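Local coordinates for protein rubber oxygenase (Streptomyces sp., PDB 5O1L) that cleaves the carbon backbone of poly(cis-1,4-isoprene), the polymer of natural rubber, by adding dioxygen across its double bonds with the help of a b-type heme, at residues 131-135 / 169-173; 231-235 / 257-262; 72-76 / 399-403; 82-86 / 183-189; 354-358 / 371-376. All coordinates share one frame; numbering follows the deposited sequence.

Contact 1 (131-135 / 169-173); sequences GALYG and ARLGY. With HEM (protoporphyrin IX containing Fe), chain C.
Tyr-134 lays its ring against the peptide of Gly-172. The CA of Gly-172 sits over the middle of one ring face, 3.7 Å from the centroid and only 11° off the normal, a CH-pi contact. A CB on Gly-172 would run into Tyr-134 CG, and the backbone angles there (phi 107°, psi -36°) would also press it against the preceding carbonyl. A second aromatic comes in beside the first: Tyr-173 CE1 touches Tyr-134 CB at 4.0 Å.

The polar links are few. Tyr-173 OH gives a weak hydrogen bond to Gly-131 O (2.8 Å), a carbonyl that also takes the helical bond from Gly-135 N; Gly-131 lies so close to the hydroxyl that a CB there would clash with it. Gly-135 CA points its hydrogen almost straight at Ala-169 O, 3.4 Å away. A water lies 2.8 Å from Tyr-134 O and 2.7 Å from Leu-171 O, placed to donate to either, with more acceptors than protons in reach.

Leu-171 belongs to the heme pocket, and its CD2 lies 3.5 Å from the porphyrin meso carbon CHB. The loop 169-173, following helix 161-169, is thus packed between helix 127-142 and the cofactor, while helix 373-393 meets Tyr-173 through Val-386 and Leu-390, and Tyr-134 OH hydrogen-bonds to Tyr-257 and Trp-261 of helix 251-267.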
# COMPACT_ATOMS: atom_id res chain seq x y z
N GLY A 131 -6.82 4.84 -8.28
CA GLY A 131 -6.24 3.61 -8.84
C GLY A 131 -4.96 3.92 -9.60
O GLY A 131 -3.99 3.14 -9.56
N ALA A 132 -4.93 5.02 -10.33
CA ALA A 132 -3.72 5.40 -11.06
C ALA A 132 -2.61 5.78 -10.09
O ALA A 132 -1.45 5.45 -10.28
CB ALA A 132 -4.00 6.55 -12.01
N LEU A 133 -2.99 6.50 -9.05
CA LEU A 133 -2.02 6.88 -8.03
C LEU A 133 -1.46 5.71 -7.27
O LEU A 133 -0.24 5.69 -7.05
CB LEU A 133 -2.63 7.91 -7.08
CG LEU A 133 -2.82 9.29 -7.71
CD1 LEU A 133 -3.73 10.15 -6.95
CD2 LEU A 133 -1.46 10.00 -7.89
N TYR A 134 -2.28 4.75 -6.86
CA TYR A 134 -1.75 3.55 -6.24
C TYR A 134 -0.86 2.79 -7.18
O TYR A 134 0.23 2.38 -6.80
CB TYR A 134 -2.83 2.63 -5.73
CG TYR A 134 -3.71 3.11 -4.57
CD1 TYR A 134 -3.22 3.82 -3.53
CD2 TYR A 134 -5.04 2.68 -4.49
CE1 TYR A 134 -4.07 4.21 -2.48
CE2 TYR A 134 -5.87 3.08 -3.45
CZ TYR A 134 -5.33 3.87 -2.47
OH TYR A 134 -6.24 4.23 -1.47
N GLY A 135 -1.32 2.57 -8.38
CA GLY A 135 -0.67 1.62 -9.30
C GLY A 135 0.59 2.16 -9.85
O GLY A 135 1.63 1.41 -9.93
N ALA A 169 2.40 -3.29 -6.67
CA ALA A 169 1.78 -2.13 -7.30
C ALA A 169 0.27 -2.06 -7.07
O ALA A 169 -0.30 -0.96 -7.15
CB ALA A 169 2.13 -2.04 -8.80
N ARG A 170 -0.36 -3.15 -6.68
CA ARG A 170 -1.79 -3.19 -6.40
C ARG A 170 -2.12 -2.87 -4.93
O ARG A 170 -3.30 -2.88 -4.56
CB ARG A 170 -2.35 -4.55 -6.77
CG ARG A 170 -2.58 -4.68 -8.27
CD ARG A 170 -3.53 -5.82 -8.57
NE ARG A 170 -2.88 -7.11 -8.55
CZ ARG A 170 -2.12 -7.59 -9.53
NH1 ARG A 170 -1.83 -6.88 -10.62
NH2 ARG A 170 -1.62 -8.78 -9.39
N LEU A 171 -1.12 -2.59 -4.12
CA LEU A 171 -1.44 -2.25 -2.76
C LEU A 171 -2.21 -0.94 -2.84
O LEU A 171 -1.88 0.04 -3.63
CB LEU A 171 -0.26 -2.13 -1.81
CG LEU A 171 0.64 -3.32 -1.63
CD1 LEU A 171 1.73 -2.93 -0.66
CD2 LEU A 171 -0.15 -4.53 -1.19
N GLY A 172 -3.20 -0.90 -2.01
CA GLY A 172 -4.17 0.15 -1.96
C GLY A 172 -5.49 -0.30 -2.49
O GLY A 172 -6.52 0.14 -2.05
N TYR A 173 -5.51 -1.16 -3.52
CA TYR A 173 -6.78 -1.56 -4.09
C TYR A 173 -7.68 -2.34 -3.18
O TYR A 173 -8.86 -2.10 -3.17
CB TYR A 173 -6.54 -2.35 -5.42
CG TYR A 173 -6.21 -1.54 -6.63
CD1 TYR A 173 -5.04 -0.88 -6.78
CD2 TYR A 173 -7.13 -1.46 -7.66
CE1 TYR A 173 -4.72 -0.14 -7.91
CE2 TYR A 173 -6.86 -0.68 -8.76
CZ TYR A 173 -5.68 -0.06 -8.89
OH TYR A 173 -5.35 0.71 -10.03
CHA HEM C . 3.46 -9.43 1.49
CHB HEM C . 0.67 -5.63 1.99
CHC HEM C . 4.23 -3.29 4.18
CHD HEM C . 7.23 -6.72 2.74
C1A HEM C . 2.42 -8.58 1.52
C2A HEM C . 1.12 -8.96 1.02
C3A HEM C . 0.34 -7.87 1.12
C4A HEM C . 1.08 -6.85 1.71
CMA HEM C . -1.10 -7.82 0.67
CAA HEM C . 0.68 -10.33 0.45
CBA HEM C . 1.06 -10.42 -1.04
CGA HEM C . 0.27 -11.50 -1.69
O1A HEM C . 0.72 -12.63 -1.47
O2A HEM C . -0.78 -11.21 -2.38
C1B HEM C . 1.39 -4.66 2.67
C2B HEM C . 0.84 -3.40 3.03
C3B HEM C . 1.78 -2.72 3.66
C4B HEM C . 2.98 -3.55 3.68
CMB HEM C . -0.57 -2.91 2.77
CAB HEM C . 1.85 -1.45 4.34
CBB HEM C . 0.79 -0.50 4.50
C1C HEM C . 5.39 -4.03 3.98
C2C HEM C . 6.71 -3.50 4.29
C3C HEM C . 7.53 -4.50 3.89
C4C HEM C . 6.70 -5.53 3.30
CMC HEM C . 7.02 -2.21 5.00
CAC HEM C . 9.00 -4.52 3.95
CBC HEM C . 9.89 -3.66 4.57
C1D HEM C . 6.46 -7.74 2.27
C2D HEM C . 7.00 -9.04 1.82
C3D HEM C . 5.97 -9.81 1.47
C4D HEM C . 4.77 -9.01 1.73
CMD HEM C . 8.45 -9.31 1.74
CAD HEM C . 6.02 -11.25 0.90
CBD HEM C . 6.21 -11.13 -0.60
CGD HEM C . 6.34 -12.54 -1.19
O1D HEM C . 5.46 -12.90 -2.01
O2D HEM C . 7.27 -13.33 -0.89
NA HEM C . 2.38 -7.30 1.97
NB HEM C . 2.68 -4.67 3.07
NC HEM C . 5.38 -5.24 3.36
ND HEM C . 5.10 -7.80 2.27
FE HEM C . 3.89 -6.27 2.69
O HOH W 1 0.53 0.70 -4.62

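Contact 2 (231-235 / 257-262); sequences WHSLA and YLHVWQ
Trp-231 NE1 donates to the backbone carbonyl Trp-261 O at 3.0 Å, and the N-H points nearly straight at it (171°). The oxygen lies in the plane of the Trp-231 indole, at its edge, yet the donor stands well above the carbonyl plane and uses no lone pair. With CG swung away from its own backbone N (chi1 -171°), the Trp-231 indole reaches across to helix 251-267, where CZ2 packs on Trp-261 CB and CH2 meets Leu-258 CD1 at 3.9 Å.

The two indoles form a T-shaped pair: the edge of Trp-261 is directed at the face of Trp-231, centroids 5.4 Å apart and planes nearly perpendicular. Helices 224-244 and 251-267 run roughly antiparallel here, at 149°, in the all-helical catalytic domain, and their local axes come no closer than 11.3 Å, a spacing bridged by these large side chains.

Trp-261 is held on a second side. Ala-235 CB lies over the face of its five-membered ring, 3.8 Å from the centroid, and Leu-234 CB touches CH2 at 3.6 Å; the Leu-234 side chain is itself about 4 Å from the heme, nearest atoms, so this packing lies beside the cofactor. Tyr-257, hydroxyl-bonded to Tyr-134, brings its ring edge to Ala-235 O, with CE2 3.7 Å from that oxygen.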
# COMPACT_ATOMS: atom_id res chain seq x y z
N TRP A 231 2.87 2.96 4.49
CA TRP A 231 1.54 3.58 4.60
C TRP A 231 1.53 5.04 4.06
O TRP A 231 0.61 5.45 3.36
CB TRP A 231 1.16 3.55 6.09
CG TRP A 231 -0.22 3.92 6.45
CD1 TRP A 231 -1.27 3.07 6.70
CD2 TRP A 231 -0.75 5.21 6.74
NE1 TRP A 231 -2.39 3.75 7.11
CE2 TRP A 231 -2.11 5.09 7.11
CE3 TRP A 231 -0.25 6.50 6.68
CZ2 TRP A 231 -2.88 6.16 7.53
CZ3 TRP A 231 -1.03 7.57 7.07
CH2 TRP A 231 -2.33 7.41 7.44
N HIS A 232 2.59 5.81 4.37
CA HIS A 232 2.68 7.18 3.88
C HIS A 232 2.84 7.25 2.38
O HIS A 232 2.36 8.20 1.77
CB HIS A 232 3.80 7.89 4.58
CG HIS A 232 3.40 8.30 5.96
ND1 HIS A 232 2.36 9.12 6.26
CD2 HIS A 232 3.94 7.93 7.16
CE1 HIS A 232 2.28 9.25 7.58
NE2 HIS A 232 3.24 8.56 8.14
N SER A 233 3.44 6.23 1.78
CA SER A 233 3.59 6.13 0.31
C SER A 233 2.27 5.82 -0.37
O SER A 233 2.19 6.04 -1.57
CB SER A 233 4.64 5.11 -0.07
OG SER A 233 4.16 3.80 -0.07
N LEU A 234 1.29 5.42 0.40
CA LEU A 234 -0.05 5.09 -0.04
C LEU A 234 -1.00 6.15 0.38
O LEU A 234 -1.19 7.11 -0.38
CB LEU A 234 -0.46 3.70 0.55
CG LEU A 234 0.32 2.57 -0.10
CD1 LEU A 234 0.31 1.31 0.77
CD2 LEU A 234 -0.28 2.26 -1.46
N ALA A 235 -1.57 6.12 1.56
CA ALA A 235 -2.60 7.08 2.01
C ALA A 235 -2.19 8.55 1.87
O ALA A 235 -2.88 9.34 1.25
CB ALA A 235 -2.97 6.80 3.42
N TYR A 257 -11.63 8.83 4.13
CA TYR A 257 -10.48 8.16 3.52
C TYR A 257 -9.38 7.91 4.53
O TYR A 257 -8.82 6.79 4.62
CB TYR A 257 -9.96 8.97 2.30
CG TYR A 257 -8.80 8.38 1.57
CD1 TYR A 257 -9.00 7.43 0.64
CD2 TYR A 257 -7.51 8.76 1.81
CE1 TYR A 257 -7.92 6.90 -0.06
CE2 TYR A 257 -6.43 8.25 1.11
CZ TYR A 257 -6.66 7.30 0.20
OH TYR A 257 -5.56 6.72 -0.47
N LEU A 258 -9.01 8.89 5.34
CA LEU A 258 -8.06 8.67 6.41
C LEU A 258 -8.50 7.55 7.33
O LEU A 258 -7.70 6.69 7.69
CB LEU A 258 -7.87 9.95 7.22
CG LEU A 258 -6.94 9.83 8.44
CD1 LEU A 258 -5.53 9.46 8.07
CD2 LEU A 258 -6.94 11.20 9.11
N HIS A 259 -9.75 7.55 7.70
CA HIS A 259 -10.30 6.52 8.61
C HIS A 259 -10.14 5.14 8.04
O HIS A 259 -9.74 4.21 8.76
CB HIS A 259 -11.72 6.84 8.99
CG HIS A 259 -12.24 6.03 10.12
ND1 HIS A 259 -11.70 6.14 11.39
CD2 HIS A 259 -13.19 5.08 10.20
CE1 HIS A 259 -12.33 5.26 12.19
NE2 HIS A 259 -13.25 4.66 11.52
N VAL A 260 -10.46 4.96 6.77
CA VAL A 260 -10.20 3.64 6.13
C VAL A 260 -8.77 3.23 6.31
O VAL A 260 -8.48 2.06 6.65
CB VAL A 260 -10.60 3.68 4.66
CG1 VAL A 260 -10.14 2.43 3.92
CG2 VAL A 260 -12.06 3.90 4.43
N TRP A 261 -7.82 4.10 6.05
CA TRP A 261 -6.40 3.81 6.19
C TRP A 261 -5.96 3.62 7.60
O TRP A 261 -5.09 2.81 7.90
CB TRP A 261 -5.55 4.81 5.38
CG TRP A 261 -5.62 4.52 3.94
CD1 TRP A 261 -6.49 4.94 3.00
CD2 TRP A 261 -4.75 3.54 3.29
NE1 TRP A 261 -6.21 4.30 1.79
CE2 TRP A 261 -5.14 3.50 1.95
CE3 TRP A 261 -3.72 2.78 3.72
CZ2 TRP A 261 -4.49 2.66 1.02
CZ3 TRP A 261 -3.04 2.00 2.82
CH2 TRP A 261 -3.48 1.91 1.49
N GLN A 262 -6.57 4.30 8.57
CA GLN A 262 -6.25 4.09 9.97
C GLN A 262 -6.70 2.69 10.42
O GLN A 262 -5.92 1.97 11.04
CB GLN A 262 -6.92 5.17 10.84
CG GLN A 262 -6.41 6.60 10.72
CD GLN A 262 -7.33 7.59 11.36
OE1 GLN A 262 -8.56 7.46 11.35
NE2 GLN A 262 -6.69 8.60 11.95

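Contact 3 (72-76 / 399-403); sequences VPAVN and DIPDV
The carboxamide of Asn-76 is laid beside the backbone of Ile-400 and bonds it through both of its polar atoms, while the carboxylate of Asp-399 crosses it with the two planes 32° apart. This is a pair of side-chain-to-backbone hydrogen bonds from the short helix 72-79 to the extended C-terminal tail. Asn-76 ND2 donates to Ile-400 O at 3.0 Å, almost straight (172°); the acceptor lies in the amide plane, and the N-H meets a lone pair of the carbonyl. In return Ile-400 N donates to Asn-76 OD1 at 2.9 Å, tilted from the side-chain carbonyl plane. Replacing Asn-76 with an alanine removes both polar atoms, which would probably leave the N-H and the C=O of Ile-400 without these mates, and the tail less firmly held.

Apolar contacts flank these bonds. Val-75 CG1 meets Ile-400 CD1 at 3.7 Å. Val-72, its CG1 anti to N (chi1 172°), sets that methyl 3.4 Å from Ile-400 O. Ile-400 also packs on Met-196 and Ala-200 of helix 187-204, and on Leu-63 of helix 59-68.

Two waters bridge the segments. One donates to both Asn-76 O and Asp-399 OD1; the other accepts from Val-72 N, in the first turn of the helix, at 3.1 Å and donates to Asp-402 OD2 at 3.0 Å.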
# COMPACT_ATOMS: atom_id res chain seq x y z
N VAL A 72 2.82 -25.24 7.20
CA VAL A 72 2.43 -24.26 6.19
C VAL A 72 1.57 -24.86 5.08
O VAL A 72 0.53 -24.28 4.73
CB VAL A 72 3.62 -23.42 5.68
CG1 VAL A 72 3.23 -22.54 4.49
CG2 VAL A 72 4.13 -22.55 6.83
N PRO A 73 1.94 -26.02 4.50
CA PRO A 73 1.09 -26.48 3.36
C PRO A 73 -0.39 -26.73 3.76
O PRO A 73 -1.30 -26.30 3.04
CB PRO A 73 1.83 -27.77 2.91
CG PRO A 73 3.24 -27.53 3.30
CD PRO A 73 3.20 -26.78 4.62
N ALA A 74 -0.60 -27.33 4.90
CA ALA A 74 -1.94 -27.59 5.42
C ALA A 74 -2.67 -26.31 5.77
O ALA A 74 -3.79 -26.12 5.38
CB ALA A 74 -1.91 -28.51 6.62
N VAL A 75 -1.99 -25.43 6.49
CA VAL A 75 -2.54 -24.12 6.78
C VAL A 75 -2.91 -23.38 5.53
O VAL A 75 -3.99 -22.82 5.46
CB VAL A 75 -1.58 -23.28 7.66
CG1 VAL A 75 -2.09 -21.82 7.76
CG2 VAL A 75 -1.52 -23.81 9.04
N ASN A 76 -2.08 -23.37 4.49
CA ASN A 76 -2.49 -22.68 3.26
C ASN A 76 -3.73 -23.28 2.68
O ASN A 76 -4.59 -22.61 2.19
CB ASN A 76 -1.37 -22.58 2.27
CG ASN A 76 -0.36 -21.51 2.64
OD1 ASN A 76 -0.68 -20.55 3.40
ND2 ASN A 76 0.87 -21.66 2.14
N ASP A 399 -1.10 -16.69 0.30
CA ASP A 399 -0.49 -17.88 0.96
C ASP A 399 0.65 -17.47 1.85
O ASP A 399 1.40 -16.57 1.52
CB ASP A 399 0.06 -18.83 -0.08
CG ASP A 399 -1.05 -19.61 -0.84
OD1 ASP A 399 -2.19 -19.91 -0.32
OD2 ASP A 399 -0.75 -19.99 -1.99
N ILE A 400 0.84 -18.18 2.92
CA ILE A 400 1.98 -18.02 3.81
C ILE A 400 3.17 -18.60 3.11
O ILE A 400 3.09 -19.71 2.58
CB ILE A 400 1.76 -18.74 5.14
CG1 ILE A 400 0.52 -18.23 5.85
CG2 ILE A 400 3.01 -18.64 6.05
CD1 ILE A 400 0.16 -19.00 7.08
N PRO A 401 4.31 -17.90 3.06
CA PRO A 401 5.51 -18.51 2.48
C PRO A 401 6.13 -19.52 3.45
O PRO A 401 5.93 -19.47 4.65
CB PRO A 401 6.48 -17.34 2.34
CG PRO A 401 5.98 -16.32 3.32
CD PRO A 401 4.49 -16.46 3.42
N ASP A 402 7.00 -20.39 2.95
CA ASP A 402 7.70 -21.32 3.83
C ASP A 402 9.22 -21.33 3.48
O ASP A 402 9.71 -20.42 2.77
CB ASP A 402 7.02 -22.67 3.58
CG ASP A 402 7.27 -23.70 4.69
OD1 ASP A 402 7.96 -23.39 5.68
OD2 ASP A 402 6.76 -24.84 4.51
N VAL A 403 9.96 -22.32 3.97
CA VAL A 403 11.34 -22.67 3.47
C VAL A 403 12.40 -21.73 4.00
O VAL A 403 13.30 -22.18 4.72
CB VAL A 403 11.48 -22.86 1.91
CG1 VAL A 403 10.32 -23.67 1.35
CG2 VAL A 403 11.71 -21.56 1.13
O HOH W 2 5.94 -25.33 7.36
O HOH W 3 -4.13 -20.07 1.36

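Contact 4 (82-86 / 183-189); sequences WTRND and PHGSMIV
Asn-85 meets the turn before helix 187-204 with both backbone and side chain. Its N donates to Gly-185 O at 2.8 Å (160°), and its OD1 accepts from Ile-188 N, in the first turn of the helix, at 2.9 Å, bent to 132°. ND2 is satisfied by Leu-182 O and Ala-180 O. With CG anti to the carbonyl carbon (chi1 -72°), the amide is brought against the Gly-185 peptide. Ser-186, at the N-cap position, makes no capping bond with its side chain. The loop between helices 72-79 and 95-104 is fastened here to the start of helix 187-204, which carries His-198, the inferred axial ligand of the heme iron. A leucine at Asn-85 would probably leave Ile-188 N and the carbonyls of Leu-182 and Ala-180 without these partners.

Asp-86 N makes a weak bond to Pro-183 O at 3.1 Å. Asp-86 OD2 is paired with Arg-84 NH2 in a 2.8 Å salt bridge. Val-189 CG2 lies over the six-membered ring of Trp-82, whose NE1 bonds to Gln-87 O.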
# COMPACT_ATOMS: atom_id res chain seq x y z
N TRP A 82 -11.10 -19.58 3.56
CA TRP A 82 -11.53 -18.44 4.37
C TRP A 82 -11.44 -17.18 3.51
O TRP A 82 -10.37 -16.75 3.23
CB TRP A 82 -10.64 -18.35 5.63
CG TRP A 82 -11.16 -17.31 6.60
CD1 TRP A 82 -12.44 -17.20 7.05
CD2 TRP A 82 -10.42 -16.23 7.21
NE1 TRP A 82 -12.56 -16.13 7.91
CE2 TRP A 82 -11.34 -15.51 8.02
CE3 TRP A 82 -9.10 -15.85 7.20
CZ2 TRP A 82 -10.95 -14.42 8.77
CZ3 TRP A 82 -8.73 -14.74 7.93
CH2 TRP A 82 -9.65 -14.04 8.71
N THR A 83 -12.56 -16.72 3.00
CA THR A 83 -12.57 -15.70 1.94
C THR A 83 -13.44 -14.50 2.25
O THR A 83 -13.25 -13.52 1.57
CB THR A 83 -13.01 -16.27 0.61
OG1 THR A 83 -14.38 -16.65 0.70
CG2 THR A 83 -12.16 -17.45 0.23
N ARG A 84 -14.28 -14.52 3.24
CA ARG A 84 -15.19 -13.40 3.46
C ARG A 84 -15.18 -13.00 4.92
O ARG A 84 -14.94 -13.78 5.85
CB ARG A 84 -16.67 -13.80 3.17
CG ARG A 84 -17.20 -14.02 1.78
CD ARG A 84 -18.69 -14.43 1.92
NE ARG A 84 -19.51 -13.47 2.69
CZ ARG A 84 -20.83 -13.36 2.56
NH1 ARG A 84 -21.49 -14.25 1.83
NH2 ARG A 84 -21.48 -12.46 3.29
N ASN A 85 -15.40 -11.70 5.16
CA ASN A 85 -15.29 -11.12 6.46
C ASN A 85 -16.19 -11.75 7.54
O ASN A 85 -15.80 -11.79 8.66
CB ASN A 85 -15.63 -9.60 6.38
CG ASN A 85 -14.57 -8.77 5.69
OD1 ASN A 85 -13.42 -9.14 5.53
ND2 ASN A 85 -14.99 -7.55 5.32
N ASP A 86 -17.37 -12.19 7.13
CA ASP A 86 -18.31 -12.73 8.13
C ASP A 86 -18.17 -14.25 8.27
O ASP A 86 -18.95 -14.83 9.00
CB ASP A 86 -19.74 -12.38 7.73
CG ASP A 86 -20.19 -13.05 6.44
OD1 ASP A 86 -19.38 -13.73 5.75
OD2 ASP A 86 -21.40 -12.85 6.04
N PRO A 183 -19.91 -7.22 5.69
CA PRO A 183 -19.89 -8.67 5.96
C PRO A 183 -19.52 -9.52 4.77
O PRO A 183 -18.79 -10.49 4.91
CB PRO A 183 -21.33 -8.94 6.47
CG PRO A 183 -21.75 -7.62 7.05
CD PRO A 183 -21.16 -6.57 6.16
N HIS A 184 -19.90 -9.11 3.56
CA HIS A 184 -19.58 -9.82 2.37
C HIS A 184 -18.28 -9.41 1.71
O HIS A 184 -17.92 -9.95 0.67
CB HIS A 184 -20.71 -9.67 1.30
CG HIS A 184 -21.05 -8.26 0.98
ND1 HIS A 184 -20.48 -7.52 -0.06
CD2 HIS A 184 -21.81 -7.41 1.67
CE1 HIS A 184 -20.96 -6.30 -0.01
NE2 HIS A 184 -21.80 -6.22 1.00
N GLY A 185 -17.62 -8.39 2.30
CA GLY A 185 -16.30 -8.07 1.80
C GLY A 185 -15.20 -8.89 2.32
O GLY A 185 -15.47 -9.95 2.93
N SER A 186 -13.95 -8.47 2.05
CA SER A 186 -12.85 -9.32 2.34
C SER A 186 -11.61 -8.62 2.94
O SER A 186 -10.59 -9.27 3.15
CB SER A 186 -12.44 -10.13 1.10
OG SER A 186 -11.99 -9.29 0.09
N MET A 187 -11.70 -7.34 3.30
CA MET A 187 -10.49 -6.72 3.79
C MET A 187 -10.05 -7.20 5.12
O MET A 187 -8.83 -7.16 5.42
CB MET A 187 -10.57 -5.16 3.74
CG MET A 187 -9.28 -4.41 4.02
SD MET A 187 -8.03 -4.80 2.78
CE MET A 187 -6.60 -5.00 3.80
N ILE A 188 -10.94 -7.66 5.99
CA ILE A 188 -10.44 -8.24 7.24
C ILE A 188 -9.64 -9.52 6.98
O ILE A 188 -8.57 -9.71 7.52
CB ILE A 188 -11.59 -8.55 8.16
CG1 ILE A 188 -12.32 -7.24 8.54
CG2 ILE A 188 -11.06 -9.30 9.41
CD1 ILE A 188 -13.60 -7.42 9.31
N VAL A 189 -10.18 -10.35 6.10
CA VAL A 189 -9.48 -11.56 5.64
C VAL A 189 -8.11 -11.21 5.08
O VAL A 189 -7.11 -11.77 5.52
CB VAL A 189 -10.33 -12.32 4.67
CG1 VAL A 189 -9.59 -13.52 4.16
CG2 VAL A 189 -11.66 -12.67 5.31

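Contact 5 (354-358 / 371-376); sequences AWPLL and VPAVLW
Leu-358 reaches across to helix 373-393 and lies over one face of the Trp-376 indole. Its CG is 4.1 Å from the centroid of the six-membered ring, a CH-pi contact 23° off the normal, with CD2 also above that face, towards its rim. The other methyl, CD1, turns to the aliphatic residues, touching Val-371 CG2 at 3.6 Å and Leu-375 CB at 4.0 Å. One leucine therefore meets three residues of the opposing segment.

Ala-354 directs its CB into the same interface, between Val-371 CG1 (3.6 Å) and Leu-375 CG (3.7 Å). This is plain apolar packing between two helices consecutive in the chain, 345-362 and 373-393, at the outer end of the all-helical fold. Val-371 and Pro-372 lead into helix 373-393, and Leu-375 and Trp-376 lie in its first turn. No hydrogen bond joins the two segments. Helix 345-362 kinks at Pro-356, whose N has no hydrogen to donate.

Trp-355, with CG anti to its backbone N (chi1 -180°), carries its indole alongside Leu-375, whose CD1 lies at the ring edge, 4.1 Å from CE3. The same indole makes edge-to-face pairs with Trp-245 and Phe-326. Near the surface, Leu-357 CD1 slides past Val-371 CG1 at 3.9 Å.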
# COMPACT_ATOMS: atom_id res chain seq x y z
N ALA A 354 -2.56 20.33 -19.04
CA ALA A 354 -3.93 19.96 -19.37
C ALA A 354 -4.54 18.93 -18.45
O ALA A 354 -5.78 18.83 -18.40
CB ALA A 354 -4.00 19.44 -20.80
N TRP A 355 -3.77 18.15 -17.71
CA TRP A 355 -4.39 17.16 -16.84
C TRP A 355 -5.32 17.82 -15.82
O TRP A 355 -6.41 17.31 -15.62
CB TRP A 355 -3.35 16.29 -16.12
CG TRP A 355 -3.91 15.22 -15.19
CD1 TRP A 355 -3.85 15.17 -13.80
CD2 TRP A 355 -4.56 14.02 -15.61
NE1 TRP A 355 -4.46 14.04 -13.40
CE2 TRP A 355 -4.87 13.29 -14.46
CE3 TRP A 355 -4.86 13.49 -16.84
CZ2 TRP A 355 -5.52 12.05 -14.52
CZ3 TRP A 355 -5.54 12.21 -16.91
CH2 TRP A 355 -5.88 11.56 -15.75
N PRO A 356 -4.95 18.98 -15.26
CA PRO A 356 -5.92 19.60 -14.31
C PRO A 356 -7.21 20.03 -15.01
O PRO A 356 -8.23 20.15 -14.33
CB PRO A 356 -5.15 20.78 -13.75
CG PRO A 356 -3.72 20.54 -14.02
CD PRO A 356 -3.62 19.62 -15.20
N LEU A 357 -7.18 20.27 -16.31
CA LEU A 357 -8.40 20.61 -17.04
C LEU A 357 -9.27 19.41 -17.20
O LEU A 357 -10.50 19.51 -17.08
CB LEU A 357 -8.11 21.24 -18.41
CG LEU A 357 -7.25 22.52 -18.33
CD1 LEU A 357 -6.81 22.86 -19.73
CD2 LEU A 357 -8.11 23.58 -17.67
N LEU A 358 -8.65 18.26 -17.46
CA LEU A 358 -9.44 17.02 -17.57
C LEU A 358 -10.08 16.75 -16.22
O LEU A 358 -11.23 16.37 -16.14
CB LEU A 358 -8.57 15.88 -17.96
CG LEU A 358 -8.59 15.57 -19.46
CD1 LEU A 358 -7.88 16.62 -20.21
CD2 LEU A 358 -8.04 14.18 -19.81
N VAL A 371 -8.04 20.33 -25.29
CA VAL A 371 -6.72 19.89 -24.89
C VAL A 371 -6.19 18.99 -26.00
O VAL A 371 -6.93 18.50 -26.82
CB VAL A 371 -6.73 19.11 -23.52
CG1 VAL A 371 -7.21 20.01 -22.36
CG2 VAL A 371 -7.65 17.92 -23.56
N PRO A 372 -4.88 18.76 -26.03
CA PRO A 372 -4.33 17.81 -26.99
C PRO A 372 -4.98 16.44 -26.92
O PRO A 372 -5.28 15.96 -25.84
CB PRO A 372 -2.88 17.69 -26.52
CG PRO A 372 -2.59 18.99 -25.86
CD PRO A 372 -3.84 19.31 -25.13
N ALA A 373 -5.16 15.78 -28.06
CA ALA A 373 -5.80 14.50 -28.15
C ALA A 373 -5.14 13.46 -27.28
O ALA A 373 -5.83 12.56 -26.71
CB ALA A 373 -5.82 13.98 -29.57
N VAL A 374 -3.82 13.53 -27.13
CA VAL A 374 -3.12 12.47 -26.35
C VAL A 374 -3.62 12.52 -24.87
O VAL A 374 -3.50 11.53 -24.17
CB VAL A 374 -1.59 12.58 -26.44
CG1 VAL A 374 -1.07 13.89 -25.82
CG2 VAL A 374 -0.86 11.41 -25.84
N LEU A 375 -4.11 13.65 -24.38
CA LEU A 375 -4.66 13.67 -23.01
C LEU A 375 -5.80 12.73 -22.89
O LEU A 375 -5.90 12.07 -21.86
CB LEU A 375 -5.05 15.09 -22.55
CG LEU A 375 -3.96 15.85 -21.81
CD1 LEU A 375 -3.77 15.34 -20.38
CD2 LEU A 375 -2.63 15.79 -22.54
N TRP A 376 -6.69 12.72 -23.84
CA TRP A 376 -7.85 11.82 -23.75
C TRP A 376 -7.39 10.38 -23.88
O TRP A 376 -7.93 9.49 -23.20
CB TRP A 376 -8.90 12.20 -24.78
CG TRP A 376 -9.41 13.57 -24.62
CD1 TRP A 376 -9.19 14.59 -25.49
CD2 TRP A 376 -10.20 14.11 -23.58
NE1 TRP A 376 -9.79 15.73 -25.06
CE2 TRP A 376 -10.43 15.48 -23.90
CE3 TRP A 376 -10.75 13.58 -22.40
CZ2 TRP A 376 -11.22 16.32 -23.10
CZ3 TRP A 376 -11.50 14.43 -21.59
CH2 TRP A 376 -11.76 15.77 -21.96

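Contacts 1 and 2 are the buried pair near the centre of the chain and touch each other directly; both are rich in aromatic packing, with few polar links, and both come close to the heme. Contacts 3 and 4 lie further out and are only partly buried. Each relies on an asparagine gripping backbone, though contact 3 ties down the C-terminal tail and contact 4 the start of helix 187-204, which also packs against Ile-400 of contact 3. Contact 5, likewise only partly buried and the farthest of the five from the chain's centre, lies across that centre from contact 3, about 47 Å away between centres, and is wholly apolar; its helix 373-393 also reaches contact 1.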